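Phosphopantetheine adenylyltransferase (Archaeoglobus fulgidus, PDB 3DO8) probably transfers an adenylyl group reversibly from ATP to 4'-phosphopantetheine, yielding dephospho-CoA and pyrophosphate in coenzyme A biosynthesis. Local coordinates at residues A[6-11]-A[52-57]; A[15-20]-A[59-64]; A[22-27]-A[66-71]; A[105-108]-A[112-115]. All coordinates share one frame; numbering follows the deposited sequence.

Contact 1. Residues A[6-11]-A[52-57]; sequences GGTFEP and AIRAEN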
loop_
_atom_site.group_PDB
_atom_site.type_symbol
_atom_site.label_atom_id
_atom_site.label_comp_id
_atom_site.label_asym_id
_atom_site.label_seq_id
_atom_site.Cartn_x
_atom_site.Cartn_y
_atom_site.Cartn_z
ATOM N N GLY A 6 -8.026 5.668 -8.359
ATOM C CA GLY A 6 -9.313 6.051 -8.915
ATOM C C GLY A 6 -10.455 5.871 -7.953
ATOM O O GLY A 6 -10.336 5.145 -6.975
ATOM N N GLY A 7 -11.554 6.562 -8.226
ATOM C CA GLY A 7 -12.731 6.443 -7.393
ATOM C C GLY A 7 -13.852 7.363 -7.822
ATOM O O GLY A 7 -13.715 8.148 -8.749
ATOM N N THR A 8 -14.976 7.213 -7.131
ATOM C CA THR A 8 -16.114 8.106 -7.263
ATOM C C THR A 8 -16.029 9.214 -6.201
ATOM O O THR A 8 -16.347 10.337 -6.485
ATOM C CB THR A 8 -17.435 7.319 -7.135
ATOM O OG1 THR A 8 -17.558 6.444 -8.245
ATOM C CG2 THR A 8 -18.612 8.254 -7.095
ATOM N N PHE A 9 -15.581 8.874 -4.996
ATOM C CA PHE A 9 -15.311 9.851 -3.919
ATOM C C PHE A 9 -16.571 10.562 -3.483
ATOM O O PHE A 9 -16.553 11.789 -3.235
ATOM C CB PHE A 9 -14.216 10.866 -4.315
ATOM C CG PHE A 9 -12.900 10.229 -4.684
ATOM C CD1 PHE A 9 -12.038 9.742 -3.704
ATOM C CD2 PHE A 9 -12.522 10.095 -6.015
ATOM C CE1 PHE A 9 -10.806 9.147 -4.053
ATOM C CE2 PHE A 9 -11.349 9.481 -6.365
ATOM C CZ PHE A 9 -10.473 9.010 -5.399
ATOM N N GLU A 10 -17.659 9.812 -3.328
ATOM C CA GLU A 10 -18.905 10.393 -2.822
ATOM C C GLU A 10 -19.478 9.552 -1.705
ATOM O O GLU A 10 -19.908 8.425 -1.963
ATOM C CB GLU A 10 -19.957 10.563 -3.921
ATOM C CG GLU A 10 -21.268 11.179 -3.393
ATOM C CD GLU A 10 -22.337 11.307 -4.424
ATOM O OE1 GLU A 10 -22.011 11.499 -5.614
ATOM O OE2 GLU A 10 -23.542 11.194 -4.049
ATOM N N PRO A 11 -19.464 10.069 -0.471
ATOM C CA PRO A 11 -18.728 11.257 -0.069
ATOM C C PRO A 11 -17.244 10.882 0.040
ATOM O O PRO A 11 -16.869 9.716 -0.145
ATOM C CB PRO A 11 -19.278 11.565 1.313
ATOM C CG PRO A 11 -19.609 10.281 1.837
ATOM C CD PRO A 11 -20.073 9.418 0.692
ATOM N N ALA A 52 -17.834 17.478 -11.511
ATOM C CA ALA A 52 -17.091 18.687 -11.196
ATOM C C ALA A 52 -16.990 18.931 -9.686
ATOM O O ALA A 52 -15.950 19.373 -9.190
ATOM C CB ALA A 52 -17.703 19.918 -11.925
ATOM N N ILE A 53 -18.067 18.626 -8.957
ATOM C CA ILE A 53 -18.089 18.857 -7.510
ATOM C C ILE A 53 -17.214 17.815 -6.799
ATOM O O ILE A 53 -16.427 18.153 -5.916
ATOM C CB ILE A 53 -19.535 18.814 -6.969
ATOM C CG1 ILE A 53 -20.343 19.984 -7.531
ATOM C CG2 ILE A 53 -19.566 18.778 -5.444
ATOM C CD1 ILE A 53 -19.871 21.343 -7.141
ATOM N N ARG A 54 -17.334 16.551 -7.199
ATOM C CA ARG A 54 -16.502 15.478 -6.633
ATOM C C ARG A 54 -15.001 15.723 -6.893
ATOM O O ARG A 54 -14.172 15.597 -5.990
ATOM C CB ARG A 54 -16.965 14.105 -7.139
ATOM C CG ARG A 54 -18.367 13.770 -6.640
ATOM C CD ARG A 54 -18.880 12.424 -7.115
ATOM N NE ARG A 54 -19.259 12.415 -8.516
ATOM C CZ ARG A 54 -18.617 11.791 -9.492
ATOM N NH1 ARG A 54 -17.494 11.118 -9.272
ATOM N NH2 ARG A 54 -19.125 11.868 -10.719
ATOM N N ALA A 55 -14.665 16.086 -8.119
ATOM C CA ALA A 55 -13.278 16.426 -8.467
ATOM C C ALA A 55 -12.768 17.590 -7.618
ATOM O O ALA A 55 -11.663 17.527 -7.091
ATOM C CB ALA A 55 -13.140 16.733 -9.972
ATOM N N GLU A 56 -13.571 18.644 -7.462
ATOM C CA GLU A 56 -13.146 19.789 -6.636
ATOM C C GLU A 56 -13.003 19.421 -5.170
ATOM O O GLU A 56 -12.088 19.882 -4.485
ATOM C CB GLU A 56 -14.097 20.989 -6.810
ATOM C CG GLU A 56 -13.931 21.734 -8.118
ATOM C CD GLU A 56 -12.498 22.271 -8.338
ATOM O OE1 GLU A 56 -11.890 22.848 -7.386
ATOM O OE2 GLU A 56 -11.986 22.107 -9.464
ATOM N N ASN A 57 -13.885 18.552 -4.685
ATOM C CA ASN A 57 -13.763 18.077 -3.310
ATOM C C ASN A 57 -12.437 17.376 -3.077
ATOM O O ASN A 57 -11.768 17.593 -2.060
ATOM C CB ASN A 57 -14.928 17.177 -2.917
ATOM C CG ASN A 57 -16.246 17.949 -2.785
ATOM O OD1 ASN A 57 -16.249 19.198 -2.689
ATOM N ND2 ASN A 57 -17.385 17.212 -2.793
HETATM O O HOH W 1 -17.130 14.302 -2.629
#

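Contact 2. Residues A[15-20]-A[59-64]; sequences GHKKLI and KRYVMR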
loop_
_atom_site.group_PDB
_atom_site.type_symbol
_atom_site.label_atom_id
_atom_site.label_comp_id
_atom_site.label_asym_id
_atom_site.label_seq_id
_atom_site.Cartn_x
_atom_site.Cartn_y
_atom_site.Cartn_z
ATOM N N GLY A 15 -11.741 6.208 4.413
ATOM C CA GLY A 15 -11.146 5.220 3.524
ATOM C C GLY A 15 -10.439 5.864 2.343
ATOM O O GLY A 15 -9.275 5.547 2.024
ATOM N N HIS A 16 -11.140 6.776 1.663
ATOM C CA HIS A 16 -10.548 7.488 0.538
ATOM C C HIS A 16 -9.292 8.228 0.995
ATOM O O HIS A 16 -8.289 8.298 0.279
ATOM C CB HIS A 16 -11.469 8.523 -0.089
ATOM C CG HIS A 16 -12.740 7.980 -0.656
ATOM N ND1 HIS A 16 -12.790 7.042 -1.670
ATOM C CD2 HIS A 16 -14.022 8.311 -0.381
ATOM C CE1 HIS A 16 -14.061 6.805 -1.968
ATOM N NE2 HIS A 16 -14.822 7.546 -1.185
ATOM N N LYS A 17 -9.357 8.851 2.162
ATOM C CA LYS A 17 -8.212 9.571 2.680
ATOM C C LYS A 17 -7.005 8.664 2.921
ATOM O O LYS A 17 -5.852 9.073 2.677
ATOM C CB LYS A 17 -8.603 10.397 3.882
ATOM C CG LYS A 17 -9.686 11.419 3.511
ATOM C CD LYS A 17 -10.168 12.212 4.720
ATOM C CE LYS A 17 -11.298 13.151 4.369
ATOM N NZ LYS A 17 -11.831 13.929 5.547
ATOM N N LYS A 18 -7.247 7.415 3.325
ATOM C CA LYS A 18 -6.135 6.475 3.464
ATOM C C LYS A 18 -5.529 6.158 2.106
ATOM O O LYS A 18 -4.304 6.116 1.953
ATOM C CB LYS A 18 -6.565 5.205 4.166
ATOM C CG LYS A 18 -6.953 5.403 5.623
ATOM C CD LYS A 18 -7.561 4.157 6.255
ATOM C CE LYS A 18 -7.613 4.297 7.785
ATOM N NZ LYS A 18 -8.171 3.051 8.365
ATOM N N LEU A 19 -6.382 5.923 1.121
ATOM C CA LEU A 19 -5.899 5.637 -0.227
ATOM C C LEU A 19 -5.037 6.797 -0.742
ATOM O O LEU A 19 -3.975 6.597 -1.345
ATOM C CB LEU A 19 -7.066 5.438 -1.187
ATOM C CG LEU A 19 -7.998 4.253 -1.016
ATOM C CD1 LEU A 19 -8.890 4.077 -2.280
ATOM C CD2 LEU A 19 -7.203 3.005 -0.704
ATOM N N ILE A 20 -5.549 8.006 -0.560
ATOM C CA ILE A 20 -4.872 9.199 -1.037
ATOM C C ILE A 20 -3.521 9.349 -0.334
ATOM O O ILE A 20 -2.502 9.699 -0.980
ATOM C CB ILE A 20 -5.763 10.470 -0.842
ATOM C CG1 ILE A 20 -6.914 10.449 -1.844
ATOM C CG2 ILE A 20 -4.965 11.765 -0.990
ATOM C CD1 ILE A 20 -8.084 11.377 -1.531
ATOM N N LYS A 59 -9.676 17.745 -4.959
ATOM C CA LYS A 59 -8.627 18.755 -5.135
ATOM C C LYS A 59 -8.434 19.600 -3.883
ATOM O O LYS A 59 -7.286 19.819 -3.457
ATOM C CB LYS A 59 -8.913 19.637 -6.347
ATOM C CG LYS A 59 -8.620 18.936 -7.657
ATOM C CD LYS A 59 -8.616 19.929 -8.823
ATOM C CE LYS A 59 -9.958 20.406 -9.130
ATOM N NZ LYS A 59 -9.909 21.428 -10.267
ATOM N N ARG A 60 -9.538 20.038 -3.264
ATOM C CA ARG A 60 -9.424 20.901 -2.092
ATOM C C ARG A 60 -8.847 20.176 -0.906
ATOM O O ARG A 60 -8.104 20.747 -0.093
ATOM C CB ARG A 60 -10.763 21.492 -1.707
ATOM C CG ARG A 60 -11.250 22.511 -2.660
ATOM C CD ARG A 60 -12.380 23.322 -2.014
ATOM N NE ARG A 60 -13.088 24.098 -3.028
ATOM C CZ ARG A 60 -14.223 23.722 -3.610
ATOM N NH1 ARG A 60 -14.794 22.558 -3.285
ATOM N NH2 ARG A 60 -14.763 24.501 -4.535
ATOM N N TYR A 61 -9.240 18.912 -0.776
ATOM C CA TYR A 61 -8.746 18.056 0.326
ATOM C C TYR A 61 -7.231 17.873 0.201
ATOM O O TYR A 61 -6.467 18.067 1.160
ATOM C CB TYR A 61 -9.471 16.698 0.355
ATOM C CG TYR A 61 -8.793 15.771 1.322
ATOM C CD1 TYR A 61 -8.989 15.909 2.683
ATOM C CD2 TYR A 61 -7.893 14.795 0.883
ATOM C CE1 TYR A 61 -8.335 15.133 3.573
ATOM C CE2 TYR A 61 -7.221 13.973 1.781
ATOM C CZ TYR A 61 -7.455 14.153 3.145
ATOM O OH TYR A 61 -6.827 13.420 4.110
ATOM N N VAL A 62 -6.788 17.476 -0.989
ATOM C CA VAL A 62 -5.358 17.304 -1.242
ATOM C C VAL A 62 -4.558 18.611 -1.048
ATOM O O VAL A 62 -3.476 18.599 -0.456
ATOM C CB VAL A 62 -5.106 16.651 -2.606
ATOM C CG1 VAL A 62 -3.597 16.625 -2.918
ATOM C CG2 VAL A 62 -5.745 15.219 -2.603
ATOM N N MET A 63 -5.080 19.728 -1.541
ATOM C CA MET A 63 -4.418 21.016 -1.310
ATOM C C MET A 63 -4.272 21.291 0.182
ATOM O O MET A 63 -3.187 21.641 0.650
ATOM C CB MET A 63 -5.176 22.156 -1.994
ATOM C CG MET A 63 -4.528 23.533 -1.789
ATOM S SD MET A 63 -2.772 23.724 -2.373
ATOM C CE MET A 63 -3.347 23.730 -3.867
ATOM N N ARG A 64 -5.379 21.135 0.911
ATOM C CA ARG A 64 -5.431 21.416 2.354
ATOM C C ARG A 64 -4.440 20.586 3.178
ATOM O O ARG A 64 -3.769 21.128 4.061
ATOM C CB ARG A 64 -6.863 21.194 2.839
ATOM C CG ARG A 64 -7.181 21.645 4.229
ATOM C CD ARG A 64 -8.699 21.883 4.406
ATOM N NE ARG A 64 -9.555 20.717 4.101
ATOM C CZ ARG A 64 -10.211 20.501 2.946
ATOM N NH1 ARG A 64 -10.107 21.358 1.936
ATOM N NH2 ARG A 64 -10.985 19.403 2.796
HETATM O O HOH W 2 -5.189 11.654 3.034
#

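Contact 3. Residues A[22-27]-A[66-71]; sequences VAIKLG and YGFEPE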
loop_
_atom_site.group_PDB
_atom_site.type_symbol
_atom_site.label_atom_id
_atom_site.label_comp_id
_atom_site.label_asym_id
_atom_site.label_seq_id
_atom_site.Cartn_x
_atom_site.Cartn_y
_atom_site.Cartn_z
ATOM N N VAL A 22 -1.596 7.014 0.993
ATOM C CA VAL A 22 -0.667 5.991 0.488
ATOM C C VAL A 22 -0.191 6.411 -0.920
ATOM O O VAL A 22 0.989 6.381 -1.213
ATOM C CB VAL A 22 -1.304 4.558 0.500
ATOM C CG1 VAL A 22 -0.468 3.576 -0.313
ATOM C CG2 VAL A 22 -1.546 4.085 1.934
ATOM N N ALA A 23 -1.109 6.826 -1.781
ATOM C CA ALA A 23 -0.749 7.183 -3.153
ATOM C C ALA A 23 0.250 8.339 -3.172
ATOM O O ALA A 23 1.207 8.313 -3.936
ATOM C CB ALA A 23 -1.979 7.527 -3.980
ATOM N N ILE A 24 0.029 9.366 -2.343
ATOM C CA ILE A 24 0.910 10.518 -2.316
ATOM C C ILE A 24 2.269 10.202 -1.711
ATOM O O ILE A 24 3.297 10.710 -2.177
ATOM C CB ILE A 24 0.240 11.738 -1.636
ATOM C CG1 ILE A 24 -0.947 12.187 -2.505
ATOM C CG2 ILE A 24 1.241 12.841 -1.440
ATOM C CD1 ILE A 24 -1.819 13.328 -1.947
ATOM N N LYS A 25 2.290 9.372 -0.681
ATOM C CA LYS A 25 3.545 8.930 -0.121
ATOM C C LYS A 25 4.341 8.139 -1.160
ATOM O O LYS A 25 5.570 8.287 -1.251
ATOM C CB LYS A 25 3.323 8.178 1.201
ATOM C CG LYS A 25 2.960 9.150 2.335
ATOM C CD LYS A 25 2.516 8.507 3.619
ATOM C CE LYS A 25 2.356 9.586 4.700
ATOM N NZ LYS A 25 1.616 9.104 5.888
ATOM N N LEU A 26 3.665 7.347 -1.987
ATOM C CA LEU A 26 4.356 6.572 -3.011
ATOM C C LEU A 26 4.827 7.422 -4.168
ATOM O O LEU A 26 5.912 7.167 -4.700
ATOM C CB LEU A 26 3.464 5.445 -3.574
ATOM C CG LEU A 26 3.185 4.284 -2.631
ATOM C CD1 LEU A 26 2.160 3.306 -3.269
ATOM C CD2 LEU A 26 4.471 3.558 -2.220
ATOM N N GLY A 27 3.992 8.373 -4.606
ATOM C CA GLY A 27 4.186 9.065 -5.885
ATOM C C GLY A 27 4.492 10.543 -5.836
ATOM O O GLY A 27 4.907 11.122 -6.842
ATOM N N TYR A 66 -1.903 18.305 1.792
ATOM C CA TYR A 66 -0.628 17.998 1.135
ATOM C C TYR A 66 0.025 19.142 0.393
ATOM O O TYR A 66 1.177 19.006 -0.039
ATOM C CB TYR A 66 -0.756 16.810 0.171
ATOM C CG TYR A 66 -1.217 15.567 0.895
ATOM C CD1 TYR A 66 -0.300 14.710 1.510
ATOM C CD2 TYR A 66 -2.577 15.241 1.016
ATOM C CE1 TYR A 66 -0.727 13.559 2.203
ATOM C CE2 TYR A 66 -2.984 14.112 1.710
ATOM C CZ TYR A 66 -2.068 13.295 2.336
ATOM O OH TYR A 66 -2.531 12.148 3.001
ATOM N N GLY A 67 -0.688 20.251 0.248
ATOM C CA GLY A 67 -0.095 21.476 -0.286
ATOM C C GLY A 67 0.132 21.495 -1.781
ATOM O O GLY A 67 0.905 22.334 -2.274
ATOM N N PHE A 68 -0.565 20.626 -2.536
ATOM C CA PHE A 68 -0.609 20.775 -3.996
ATOM C C PHE A 68 -1.968 20.407 -4.570
ATOM O O PHE A 68 -2.771 19.743 -3.912
ATOM C CB PHE A 68 0.505 19.972 -4.658
ATOM C CG PHE A 68 0.319 18.502 -4.599
ATOM C CD1 PHE A 68 -0.169 17.813 -5.697
ATOM C CD2 PHE A 68 0.677 17.766 -3.477
ATOM C CE1 PHE A 68 -0.318 16.424 -5.664
ATOM C CE2 PHE A 68 0.509 16.372 -3.456
ATOM C CZ PHE A 68 0.048 15.721 -4.578
ATOM N N GLU A 69 -2.222 20.903 -5.772
ATOM C CA GLU A 69 -3.389 20.502 -6.535
ATOM C C GLU A 69 -3.057 19.272 -7.397
ATOM O O GLU A 69 -2.239 19.364 -8.340
ATOM C CB GLU A 69 -3.801 21.622 -7.485
ATOM C CG GLU A 69 -5.131 21.326 -8.194
ATOM C CD GLU A 69 -5.425 22.315 -9.322
ATOM O OE1 GLU A 69 -5.158 23.514 -9.113
ATOM O OE2 GLU A 69 -5.901 21.891 -10.403
ATOM N N PRO A 70 -3.703 18.121 -7.130
ATOM C CA PRO A 70 -3.399 16.899 -7.873
ATOM C C PRO A 70 -3.979 16.930 -9.282
ATOM O O PRO A 70 -4.996 17.576 -9.508
ATOM C CB PRO A 70 -4.118 15.802 -7.064
ATOM C CG PRO A 70 -5.267 16.510 -6.463
ATOM C CD PRO A 70 -4.803 17.928 -6.169
ATOM N N GLU A 71 -3.341 16.198 -10.191
ATOM C CA GLU A 71 -3.903 15.951 -11.508
ATOM C C GLU A 71 -5.143 15.059 -11.346
ATOM O O GLU A 71 -5.032 13.930 -10.834
ATOM C CB GLU A 71 -2.894 15.241 -12.446
ATOM C CG GLU A 71 -3.492 14.907 -13.844
ATOM C CD GLU A 71 -2.617 14.068 -14.774
ATOM O OE1 GLU A 71 -1.741 13.283 -14.305
ATOM O OE2 GLU A 71 -2.858 14.187 -16.015
#

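Contact 4. Residues A[105-108]-A[112-115]; sequences QKRE and KRKI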
loop_
_atom_site.group_PDB
_atom_site.type_symbol
_atom_site.label_atom_id
_atom_site.label_comp_id
_atom_site.label_asym_id
_atom_site.label_seq_id
_atom_site.Cartn_x
_atom_site.Cartn_y
_atom_site.Cartn_z
ATOM N N GLN A 105 -4.323 -8.277 -15.996
ATOM C CA GLN A 105 -4.592 -9.383 -16.943
ATOM C C GLN A 105 -4.657 -8.832 -18.355
ATOM O O GLN A 105 -4.004 -9.365 -19.285
ATOM C CB GLN A 105 -5.881 -10.113 -16.596
ATOM C CG GLN A 105 -5.741 -10.968 -15.384
ATOM C CD GLN A 105 -7.055 -11.470 -14.835
ATOM O OE1 GLN A 105 -8.132 -11.188 -15.377
ATOM N NE2 GLN A 105 -6.976 -12.225 -13.742
ATOM N N LYS A 106 -5.386 -7.718 -18.500
ATOM C CA LYS A 106 -5.519 -7.083 -19.816
ATOM C C LYS A 106 -4.215 -6.456 -20.291
ATOM O O LYS A 106 -3.902 -6.491 -21.481
ATOM C CB LYS A 106 -6.638 -6.048 -19.851
ATOM C CG LYS A 106 -7.994 -6.648 -19.770
ATOM C CD LYS A 106 -8.326 -7.313 -21.086
ATOM C CE LYS A 106 -9.544 -8.112 -21.002
ATOM N NZ LYS A 106 -9.668 -8.869 -22.281
ATOM N N ARG A 107 -3.480 -5.829 -19.385
ATOM C CA ARG A 107 -2.169 -5.317 -19.762
ATOM C C ARG A 107 -1.311 -6.457 -20.308
ATOM O O ARG A 107 -0.658 -6.301 -21.345
ATOM C CB ARG A 107 -1.492 -4.612 -18.593
ATOM C CG ARG A 107 -2.107 -3.249 -18.318
ATOM C CD ARG A 107 -1.467 -2.545 -17.151
ATOM N NE ARG A 107 -0.076 -2.149 -17.403
ATOM C CZ ARG A 107 0.342 -0.981 -17.892
ATOM N NH1 ARG A 107 -0.511 -0.031 -18.228
ATOM N NH2 ARG A 107 1.652 -0.746 -18.026
ATOM N N GLU A 108 -1.319 -7.595 -19.632
ATOM C CA GLU A 108 -0.501 -8.713 -20.135
ATOM C C GLU A 108 -0.967 -9.141 -21.524
ATOM O O GLU A 108 -0.143 -9.426 -22.402
ATOM C CB GLU A 108 -0.478 -9.887 -19.164
ATOM C CG GLU A 108 0.493 -10.998 -19.629
ATOM C CD GLU A 108 0.760 -12.049 -18.553
ATOM O OE1 GLU A 108 0.047 -12.085 -17.549
ATOM O OE2 GLU A 108 1.701 -12.868 -18.743
ATOM N N LYS A 112 1.642 -4.958 -22.382
ATOM C CA LYS A 112 2.105 -3.912 -21.466
ATOM C C LYS A 112 2.649 -4.540 -20.195
ATOM O O LYS A 112 2.126 -5.559 -19.715
ATOM C CB LYS A 112 0.935 -3.015 -21.097
ATOM C CG LYS A 112 0.226 -2.381 -22.229
ATOM C CD LYS A 112 1.032 -1.304 -22.858
ATOM C CE LYS A 112 1.043 -0.035 -22.015
ATOM N NZ LYS A 112 2.037 0.949 -22.511
ATOM N N ARG A 113 3.659 -3.920 -19.605
ATOM C CA ARG A 113 4.183 -4.450 -18.343
ATOM C C ARG A 113 3.155 -4.306 -17.234
ATOM O O ARG A 113 2.448 -3.340 -17.175
ATOM C CB ARG A 113 5.439 -3.747 -17.913
ATOM C CG ARG A 113 5.315 -2.286 -17.700
ATOM C CD ARG A 113 6.486 -1.809 -16.843
ATOM N NE ARG A 113 6.694 -0.366 -16.948
ATOM C CZ ARG A 113 7.218 0.244 -18.013
ATOM N NH1 ARG A 113 7.550 -0.442 -19.097
ATOM N NH2 ARG A 113 7.379 1.559 -18.005
ATOM N N LYS A 114 3.140 -5.257 -16.333
ATOM C CA LYS A 114 2.215 -5.212 -15.228
ATOM C C LYS A 114 2.556 -4.023 -14.309
ATOM O O LYS A 114 3.691 -3.517 -14.269
ATOM C CB LYS A 114 2.187 -6.560 -14.500
ATOM C CG LYS A 114 1.359 -7.627 -15.275
ATOM C CD LYS A 114 1.357 -8.979 -14.570
ATOM C CE LYS A 114 0.501 -9.982 -15.245
ATOM N NZ LYS A 114 -0.904 -9.483 -15.502
ATOM N N ILE A 115 1.531 -3.550 -13.625
ATOM C CA ILE A 115 1.651 -2.517 -12.581
ATOM C C ILE A 115 1.669 -3.207 -11.212
ATOM O O ILE A 115 0.947 -4.177 -10.999
ATOM C CB ILE A 115 0.425 -1.549 -12.640
ATOM C CG1 ILE A 115 0.204 -0.948 -14.058
ATOM C CG2 ILE A 115 0.542 -0.442 -11.581
ATOM C CD1 ILE A 115 -1.114 -0.286 -14.211
HETATM O O HOH W 3 -2.274 -12.230 -16.569
#

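Contact 1. Residues A[6-11]-A[52-57]
Arg54 reaches Thr8 and Glu10 because its CG is anti to its own carbonyl carbon and the chain then turns at the CG–CD bond (chi3 -74°), which swings the guanidinium along the loop that follows strand 3-7. Glu10, extended throughout, lays its carboxylate beside the bend. Arg54 NH1 donates to Thr8 O at 3.1 Å, close to straight at 162°; the oxygen lies near the guanidinium plane and the bond uses one of its lone pairs. Thr8 CG2 stands 3.8 Å from Arg54 NH1. Glu10 OE1, 4.1 Å from Arg54 NE, lies well out of the guanidinium plane with no N-H pointing at it, an attraction of charges only; the carboxylate is held by Ser47, Val48 and Leu49. Arg54 NE and NH2 go elsewhere, to Leu49 O and to Thr36 O and Asp38. A water takes a bond from Asn57 ND2 and gives one to Phe9 O at 2.6 Å. A leucine in place of Arg54 would probably leave Thr8 O without this donor and Asp38 without its counter-charge. The guanidinium thus ties helix 51-66 to the loop leading into the HxGH signature (ending at His16), its buried N-H groups shared among backbone carbonyls and one acid.

Contact 2. Residues A[15-20]-A[59-64]
Lys17 and Ile20, on the helix that carries the end of the HxGH signature of nucleotidyltransferases, pack against Tyr61 and Val62 of helix 51-66. The two short helical segments cross at -58° with their axes 11.8 Å apart, a separation that the large Tyr61 side chain spans. Tyr61 CG is anti to the backbone N (chi1 170°), which sends the ring across to helix 14-27. Its far end meets Lys17 along much of the lysine chain: Lys17 CB lies 3.5 Å from Tyr61 OH, Lys17 CG the same distance from Tyr61 CZ, and Lys17 CD 3.6 Å from Tyr61 CE1. The methylenes come at the ring obliquely, and the extended lysine continues past it. From the same side of the ring plane, but toward CD2, Ile20 CD1 is 4.2 Å from Tyr61 CD2, the two side chains running alongside in opposing senses. Ile20 uses its other branch for Val62, with Ile20 CG2 and Val62 CG2 3.9 Å apart; the isoleucine also touches Leu5 of strand 3-7, so it lies between helix 51-66 and that strand. The single polar link is indirect. A water lying at the ring edge, in its plane, is 2.6 Å from Tyr61 OH and donates to Lys17 O at 2.7 Å. The chemistry is therefore mainly apolar, made from aliphatic branches, lysine methylenes and one aromatic ring, while the phenol oxygen of a buried tyrosine is met by a water that links it to a backbone carbonyl of the opposing helix.

Contact 3. Residues A[22-27]-A[66-71]
Ile24 points its CD1 methyl at the face of the Tyr66 ring and, obliquely, at the CZ/CE2 end of Phe68. The methyl sits 3.7 Å from the Tyr66 ring centroid and 17° off the ring normal, a CH-pi contact; its nearest ring atom, Tyr66 CD2, is 3.6 Å away, so the methyl is displaced a little from the centre. The second branch works alongside, with Ile24 CG2 3.8 Å from Tyr66 CD1. Phe68 approaches from the direction opposite to Ile24, and its ring is oblique to the methyl: Phe68 CZ is 4.0 Å from Ile24 CD1, and Phe68 CE2 is 4.1 Å from Ile24 CG2. One isoleucine thus meets two aromatic rings, over the face of Tyr66 and obliquely at Phe68. Phe68 comes to this place with CG lying between its backbone N and carbonyl carbon (chi1 70°). The chain between the rings turns at Gly67, the first residue to leave the helical conformation, with a positive phi of 76°. The Tyr66 hydroxyl bonds to Asp21, a residue one turn before Lys25 that also pairs with Lys25, so the ring is fixed at its polar end as well. The cluster closes the end of helix 51-66, from which Val62 adds to it by touching Ile24, Phe68 and Pro70. Elsewhere on helix 14-27, Ala23 lies on strand 3-7, Val22 on strand 116-121, and Val22, Lys25 and Leu26 meet the second subunit.

Contact 4. Residues A[105-108]-A[112-115]
Arg107 carries this contact, its guanidinium gripping the backbone carbonyl of Arg113 while Lys112 and Ile115 lie against the two faces of the flat group. The arginine chain is extended as far as CD and then bends (chi3 67°), turning NE and NH2 side-on to one carbonyl oxygen. Arg107 NE and Arg107 NH2 both donate to Arg113 O at 2.8 Å, with the oxygen only 3° out of the guanidinium plane. Over one face stands Lys112 CB; over the opposite face Ile115 CG1 lies 3.6 Å from Arg107 NE. The lysine is folded at chi2 and chi3, which takes its NZ to Asp86 and Asp84 O. Arg107 NH2 also pairs with Asp86, and Arg107 NH1 with Thr82 O and Val85 O, so the two basic groups share an acid rather than oppose each other. The backbone joins directly as well, Lys112 N donating to Arg107 O at 2.9 Å. On the outer side Lys114, whose chain turns only at its last bond, lays CE 3.2 Å from Glu108 OE1; its NZ makes a salt bridge to that oxygen at 3.4 Å, is bridged to it again by a water, and bonds to Asn104 O. An alanine at Arg107 would probably leave Arg113 O without its paired donors and Asp86 without one of its cations. The two in-plane N-H donors and the aliphatic groups on both faces together fix the rotation of the guanidinium, while the charges of Arg107 and Lys112 are probably offset by Asp86.

Overall arrangement
Contacts 2 and 3 are buried and mostly apolar; both use helix 14-27, and with centres 8 Å apart they form one continuous patch, Val62 passing from one to the other. Contact 1 is partly buried and shares helix 51-66 with contact 2, touching it where Phe9 meets His16; there the binding is polar, between a guanidinium and a loop backbone. Contact 4 stands apart, about 27 Å between centres from contacts 1 and 2, on the other side of the chain's centre. It is local along the chain, near the surface, and its polar and ionic bonds contrast with the apolar patch of contacts 2 and 3. Contacts 3 and 4 both touch the second subunit.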